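PDB 5A77: DNA endonuclease I-CvuI from Chlorella vulgaris, which probably cuts double-stranded DNA as a LAGLIDADG homing endonuclease, helping its chloroplast intron to spread to new sites. Local coordinates for residues I29-Y39 / I145-L154. Sequence-based numbering, arbitrary orientation.
Sequences IVSREDYLLKY and ILAENVRECL. With nucleotides of chain C.
Ile29, Tyr39 and Ile145 give up the most surface where the base of a hairpin meets the C-terminal helix, a worked example of a DNA-contacting turn whose base packs against a helix through apolar side chains. The hairpin joins the first two strands of the antiparallel sheet that forms the DNA-binding surface of the LAGLIDADG fold. Val150 lays CG2 over one face of the Tyr39 ring in a CH-pi contact, 3.7 Å from the centroid and 22° off the normal, displaced toward the CG-CD2 bond. Ile145 instead reaches the rim near the ring plane, bringing CD1 to 3.3 Å from Tyr39 CE1; with CG1 anti to the backbone N (chi1 -167°), its longer branch extends toward the tyrosine. Its CG2 sits 3.1 Å from the backbone O of Ile29. Ile29 divides its branches: CG2 lies 3.6 Å from Val150 CG2, while CD1 rests 3.7 Å from Ala147 N at the helix start. Ile29 also touches Ala128 of helix 121-135.

Farther along, Leu154 CD2 approaches Leu37 CB at 3.8 Å. The helix start has its own polar fastening, with Leu146 N donating to Asn149 OD1 from above the amide carbonyl plane. Away from the helix, the turn between strands 23-31 and 39-50 faces DNA: Leu36 N donates a nearly straight bond (167°) to OP2 of DC2 of chain C, and Arg32 NH2 hydrogen-bonds a thymine O4. The hairpin thus meets segment 145-154 through apolar side chains, some lying against backbone atoms, whereas polar groups in the turn engage phosphate and base.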
loop_
_atom_site.group_PDB
_atom_site.type_symbol
_atom_site.label_atom_id
_atom_site.label_comp_id
_atom_site.label_asym_id
_atom_site.label_seq_id
_atom_site.Cartn_x
_atom_site.Cartn_y
_atom_site.Cartn_z
ATOM N N ILE B 29 11.691 7.566 -20.041
ATOM C CA ILE B 29 12.212 8.352 -21.139
ATOM C C ILE B 29 11.051 9.050 -21.853
ATOM O O ILE B 29 10.241 8.387 -22.500
ATOM C CB ILE B 29 12.981 7.474 -22.126
ATOM C CG1 ILE B 29 14.148 6.799 -21.405
ATOM C CG2 ILE B 29 13.477 8.308 -23.302
ATOM C CD1 ILE B 29 14.710 5.589 -22.127
ATOM N N VAL B 30 10.946 10.373 -21.732
ATOM C CA VAL B 30 9.900 11.065 -22.466
ATOM C C VAL B 30 10.485 11.850 -23.627
ATOM O O VAL B 30 11.552 12.479 -23.531
ATOM C CB VAL B 30 9.053 12.010 -21.567
ATOM C CG1 VAL B 30 8.584 11.282 -20.309
ATOM C CG2 VAL B 30 9.799 13.299 -21.220
ATOM N N SER B 31 9.781 11.773 -24.747
ATOM C CA SER B 31 10.143 12.531 -25.921
ATOM C C SER B 31 9.706 13.982 -25.737
ATOM O O SER B 31 8.556 14.256 -25.412
ATOM C CB SER B 31 9.500 11.928 -27.164
ATOM O OG SER B 31 8.139 12.302 -27.233
ATOM N N ARG B 32 10.648 14.901 -25.920
ATOM C CA ARG B 32 10.387 16.326 -25.848
ATOM C C ARG B 32 10.941 16.959 -27.127
ATOM O O ARG B 32 12.158 17.024 -27.314
ATOM C CB ARG B 32 11.042 16.936 -24.613
ATOM C CG ARG B 32 10.550 16.412 -23.284
ATOM C CD ARG B 32 9.074 16.711 -23.062
ATOM N NE ARG B 32 8.781 18.137 -23.128
ATOM C CZ ARG B 32 7.629 18.681 -22.735
ATOM N NH1 ARG B 32 6.663 17.913 -22.231
ATOM N NH2 ARG B 32 7.444 19.995 -22.836
ATOM N N GLU B 33 10.054 17.413 -28.010
ATOM C CA GLU B 33 10.475 17.788 -29.358
ATOM C C GLU B 33 11.287 19.078 -29.399
ATOM O O GLU B 33 11.984 19.329 -30.371
ATOM C CB GLU B 33 9.261 17.915 -30.280
ATOM C CG GLU B 33 9.142 16.765 -31.276
ATOM C CD GLU B 33 7.700 16.478 -31.665
ATOM O OE1 GLU B 33 7.118 17.295 -32.411
ATOM O OE2 GLU B 33 7.145 15.447 -31.217
ATOM N N ASP B 34 11.205 19.885 -28.347
ATOM C CA ASP B 34 11.981 21.122 -28.295
ATOM C C ASP B 34 13.365 20.891 -27.687
ATOM O O ASP B 34 14.182 21.819 -27.627
ATOM C CB ASP B 34 11.232 22.222 -27.513
ATOM C CG ASP B 34 10.481 21.688 -26.298
ATOM O OD1 ASP B 34 11.063 20.878 -25.539
ATOM O OD2 ASP B 34 9.320 22.109 -26.081
ATOM N N TYR B 35 13.624 19.663 -27.240
ATOM C CA TYR B 35 14.940 19.282 -26.716
ATOM C C TYR B 35 15.931 19.089 -27.855
ATOM O O TYR B 35 15.579 18.523 -28.896
ATOM C CB TYR B 35 14.860 17.983 -25.900
ATOM C CG TYR B 35 14.614 18.123 -24.409
ATOM C CD1 TYR B 35 13.583 18.924 -23.917
ATOM C CD2 TYR B 35 15.382 17.398 -23.491
ATOM C CE1 TYR B 35 13.339 19.026 -22.545
ATOM C CE2 TYR B 35 15.154 17.495 -22.120
ATOM C CZ TYR B 35 14.123 18.309 -21.652
ATOM O OH TYR B 35 13.894 18.408 -20.298
ATOM N N LEU B 36 17.166 19.554 -27.657
ATOM C CA LEU B 36 18.256 19.321 -28.619
ATOM C C LEU B 36 18.416 17.845 -28.949
ATOM O O LEU B 36 18.456 17.478 -30.117
ATOM C CB LEU B 36 19.584 19.869 -28.091
ATOM C CG LEU B 36 20.178 20.937 -29.014
ATOM C CD1 LEU B 36 19.201 22.075 -29.168
ATOM C CD2 LEU B 36 21.517 21.451 -28.524
ATOM N N LEU B 37 18.484 17.015 -27.907
ATOM C CA LEU B 37 18.613 15.552 -28.026
ATOM C C LEU B 37 17.272 14.811 -27.991
ATOM O O LEU B 37 17.239 13.611 -27.753
ATOM C CB LEU B 37 19.499 15.008 -26.902
ATOM C CG LEU B 37 20.764 15.812 -26.605
ATOM C CD1 LEU B 37 21.476 15.270 -25.386
ATOM C CD2 LEU B 37 21.662 15.779 -27.803
ATOM N N LYS B 38 16.166 15.533 -28.174
ATOM C CA LYS B 38 14.838 14.919 -28.339
ATOM C C LYS B 38 14.267 14.155 -27.129
ATOM O O LYS B 38 13.074 13.838 -27.118
ATOM C CB LYS B 38 14.857 13.965 -29.544
ATOM C CG LYS B 38 15.120 14.640 -30.869
ATOM C CD LYS B 38 14.008 15.610 -31.206
ATOM C CE LYS B 38 14.391 16.523 -32.365
ATOM N NZ LYS B 38 13.278 17.470 -32.661
ATOM N N TYR B 39 15.089 13.839 -26.130
ATOM C CA TYR B 39 14.590 13.045 -25.004
ATOM C C TYR B 39 15.020 13.556 -23.635
ATOM O O TYR B 39 16.120 14.079 -23.453
ATOM C CB TYR B 39 15.020 11.568 -25.139
ATOM C CG TYR B 39 14.354 10.823 -26.278
ATOM C CD1 TYR B 39 13.073 10.315 -26.147
ATOM C CD2 TYR B 39 15.007 10.634 -27.484
ATOM C CE1 TYR B 39 12.463 9.633 -27.184
ATOM C CE2 TYR B 39 14.404 9.952 -28.529
ATOM C CZ TYR B 39 13.133 9.455 -28.371
ATOM O OH TYR B 39 12.528 8.779 -29.406
ATOM N N ILE B 145 8.790 3.136 -25.152
ATOM C CA ILE B 145 9.973 3.977 -25.377
ATOM C C ILE B 145 11.233 3.558 -24.571
ATOM O O ILE B 145 11.347 3.774 -23.365
ATOM C CB ILE B 145 9.601 5.456 -25.089
ATOM C CG1 ILE B 145 10.658 6.419 -25.588
ATOM C CG2 ILE B 145 9.258 5.707 -23.618
ATOM C CD1 ILE B 145 10.056 7.779 -25.800
ATOM N N LEU B 146 12.188 2.933 -25.247
ATOM C CA LEU B 146 13.347 2.378 -24.551
ATOM C C LEU B 146 14.648 3.075 -24.942
ATOM O O LEU B 146 14.664 3.933 -25.835
ATOM C CB LEU B 146 13.460 0.882 -24.829
ATOM C CG LEU B 146 12.390 0.009 -24.175
ATOM C CD1 LEU B 146 11.841 -0.971 -25.206
ATOM C CD2 LEU B 146 12.952 -0.709 -22.950
ATOM N N ALA B 147 15.734 2.709 -24.263
ATOM C CA ALA B 147 17.043 3.287 -24.547
ATOM C C ALA B 147 17.418 3.140 -26.015
ATOM O O ALA B 147 17.934 4.086 -26.612
ATOM C CB ALA B 147 18.110 2.662 -23.673
ATOM N N GLU B 148 17.147 1.968 -26.596
ATOM C CA GLU B 148 17.489 1.702 -27.999
ATOM C C GLU B 148 16.900 2.758 -28.940
ATOM O O GLU B 148 17.474 3.045 -29.993
ATOM C CB GLU B 148 17.006 0.312 -28.430
ATOM C CG GLU B 148 18.105 -0.701 -28.767
ATOM C CD GLU B 148 19.301 -0.116 -29.536
ATOM O OE1 GLU B 148 19.142 0.309 -30.705
ATOM O OE2 GLU B 148 20.420 -0.114 -28.975
ATOM N N ASN B 149 15.755 3.330 -28.563
ATOM C CA ASN B 149 15.167 4.408 -29.351
ATOM C C ASN B 149 16.018 5.673 -29.252
ATOM O O ASN B 149 16.391 6.268 -30.270
ATOM C CB ASN B 149 13.729 4.692 -28.908
ATOM C CG ASN B 149 12.820 3.484 -29.074
ATOM O OD1 ASN B 149 11.866 3.299 -28.320
ATOM N ND2 ASN B 149 13.121 2.651 -30.058
ATOM N N VAL B 150 16.342 6.060 -28.022
ATOM C CA VAL B 150 17.191 7.215 -27.773
ATOM C C VAL B 150 18.542 7.081 -28.484
ATOM O O VAL B 150 18.960 7.990 -29.224
ATOM C CB VAL B 150 17.412 7.417 -26.264
ATOM C CG1 VAL B 150 18.475 8.453 -25.997
ATOM C CG2 VAL B 150 16.124 7.836 -25.625
ATOM N N ARG B 151 19.213 5.950 -28.277
ATOM C CA ARG B 151 20.549 5.766 -28.819
ATOM C C ARG B 151 20.523 5.900 -30.340
ATOM O O ARG B 151 21.396 6.541 -30.934
ATOM C CB ARG B 151 21.135 4.413 -28.418
ATOM C CG ARG B 151 21.476 3.506 -29.573
ATOM C CD ARG B 151 22.214 2.271 -29.114
ATOM N NE ARG B 151 22.594 1.428 -30.247
ATOM C CZ ARG B 151 23.639 1.675 -31.030
ATOM N NH1 ARG B 151 24.385 2.740 -30.785
ATOM N NH2 ARG B 151 23.940 0.868 -32.045
ATOM N N GLU B 152 19.501 5.344 -30.973
ATOM C CA GLU B 152 19.516 5.309 -32.418
ATOM C C GLU B 152 19.212 6.663 -33.038
ATOM O O GLU B 152 19.806 7.027 -34.051
ATOM C CB GLU B 152 18.560 4.216 -32.919
ATOM C CG GLU B 152 18.875 3.785 -34.343
ATOM C CD GLU B 152 20.158 2.941 -34.498
ATOM O OE1 GLU B 152 20.893 2.669 -33.510
ATOM O OE2 GLU B 152 20.434 2.576 -35.660
ATOM N N CYS B 153 18.309 7.408 -32.413
ATOM C CA CYS B 153 17.930 8.730 -32.891
ATOM C C CYS B 153 19.032 9.738 -32.551
ATOM O O CYS B 153 19.232 10.725 -33.257
ATOM C CB CYS B 153 16.599 9.156 -32.272
ATOM S SG CYS B 153 16.192 10.907 -32.358
ATOM N N LEU B 154 19.765 9.468 -31.475
ATOM C CA LEU B 154 20.967 10.221 -31.147
ATOM C C LEU B 154 21.980 10.019 -32.256
ATOM O O LEU B 154 22.666 10.962 -32.674
ATOM C CB LEU B 154 21.562 9.764 -29.816
ATOM C CG LEU B 154 20.943 10.295 -28.525
ATOM C CD1 LEU B 154 21.653 9.730 -27.297
ATOM C CD2 LEU B 154 20.937 11.821 -28.497
ATOM P P DC C 2 18.568 21.767 -24.649
ATOM O OP1 DC C 2 20.023 21.925 -24.881
ATOM O OP2 DC C 2 17.815 20.651 -25.274
ATOM O "O5'" DC C 2 18.353 21.757 -23.063
ATOM C "C5'" DC C 2 17.150 21.244 -22.493
ATOM C "C4'" DC C 2 16.857 21.925 -21.172
ATOM O "O4'" DC C 2 15.959 23.039 -21.413
ATOM C "C3'" DC C 2 16.185 21.033 -20.129
ATOM O "O3'" DC C 2 16.824 21.148 -18.850
ATOM C "C2'" DC C 2 14.735 21.524 -20.079
ATOM C "C1'" DC C 2 14.822 22.954 -20.590
ATOM N N1 DC C 2 13.616 23.329 -21.387
ATOM C C2 DC C 2 12.624 24.098 -20.795
ATOM O O2 DC C 2 12.787 24.496 -19.630
ATOM N N3 DC C 2 11.519 24.408 -21.517
ATOM C C4 DC C 2 11.382 23.949 -22.764
ATOM N N4 DC C 2 10.272 24.284 -23.441
ATOM C C5 DC C 2 12.382 23.148 -23.378
ATOM C C6 DC C 2 13.464 22.854 -22.655
ATOM P P DA C 3 16.791 19.898 -17.831
ATOM O OP1 DA C 3 17.706 20.265 -16.721
ATOM O OP2 DA C 3 16.935 18.668 -18.636
ATOM O "O5'" DA C 3 15.285 19.851 -17.248
ATOM C "C5'" DA C 3 14.909 20.738 -16.199
ATOM C "C4'" DA C 3 13.432 20.630 -15.864
ATOM O "O4'" DA C 3 12.630 21.341 -16.847
ATOM C "C3'" DA C 3 12.853 19.207 -15.813
ATOM O "O3'" DA C 3 11.923 19.165 -14.763
ATOM C "C2'" DA C 3 12.127 19.121 -17.154
ATOM C "C1'" DA C 3 11.543 20.520 -17.172
ATOM N N9 DA C 3 10.942 20.936 -18.437
ATOM C C8 DA C 3 11.301 20.549 -19.700
ATOM N N7 DA C 3 10.556 21.072 -20.647
ATOM C C5 DA C 3 9.634 21.851 -19.954
ATOM C C6 DA C 3 8.569 22.679 -20.381
ATOM N N6 DA C 3 8.231 22.842 -21.665
ATOM N N1 DA C 3 7.849 23.325 -19.425
ATOM C C2 DA C 3 8.178 23.149 -18.135
ATOM N N3 DA C 3 9.159 22.397 -17.614
ATOM C C4 DA C 3 9.859 21.773 -18.591
ATOM O "O5'" DT C 1 14.956 24.514 -28.292
ATOM C "C5'" DT C 1 16.386 24.355 -28.333
ATOM C "C4'" DT C 1 16.996 24.442 -26.939
ATOM O "O4'" DT C 1 16.344 25.502 -26.188
ATOM C "C3'" DT C 1 16.845 23.184 -26.064
ATOM O "O3'" DT C 1 17.905 23.151 -25.111
ATOM C "C2'" DT C 1 15.520 23.446 -25.366
ATOM C "C1'" DT C 1 15.697 24.930 -25.048
ATOM N N1 DT C 1 14.440 25.677 -24.790
ATOM C C2 DT C 1 14.286 26.306 -23.581
ATOM O O2 DT C 1 15.127 26.255 -22.695
ATOM N N3 DT C 1 13.105 27.004 -23.439
ATOM C C4 DT C 1 12.093 27.126 -24.378
ATOM O O4 DT C 1 11.072 27.763 -24.165
ATOM C C5 DT C 1 12.321 26.440 -25.626
ATOM C C7 DT C 1 11.291 26.503 -26.718
ATOM C C6 DT C 1 13.473 25.755 -25.771
#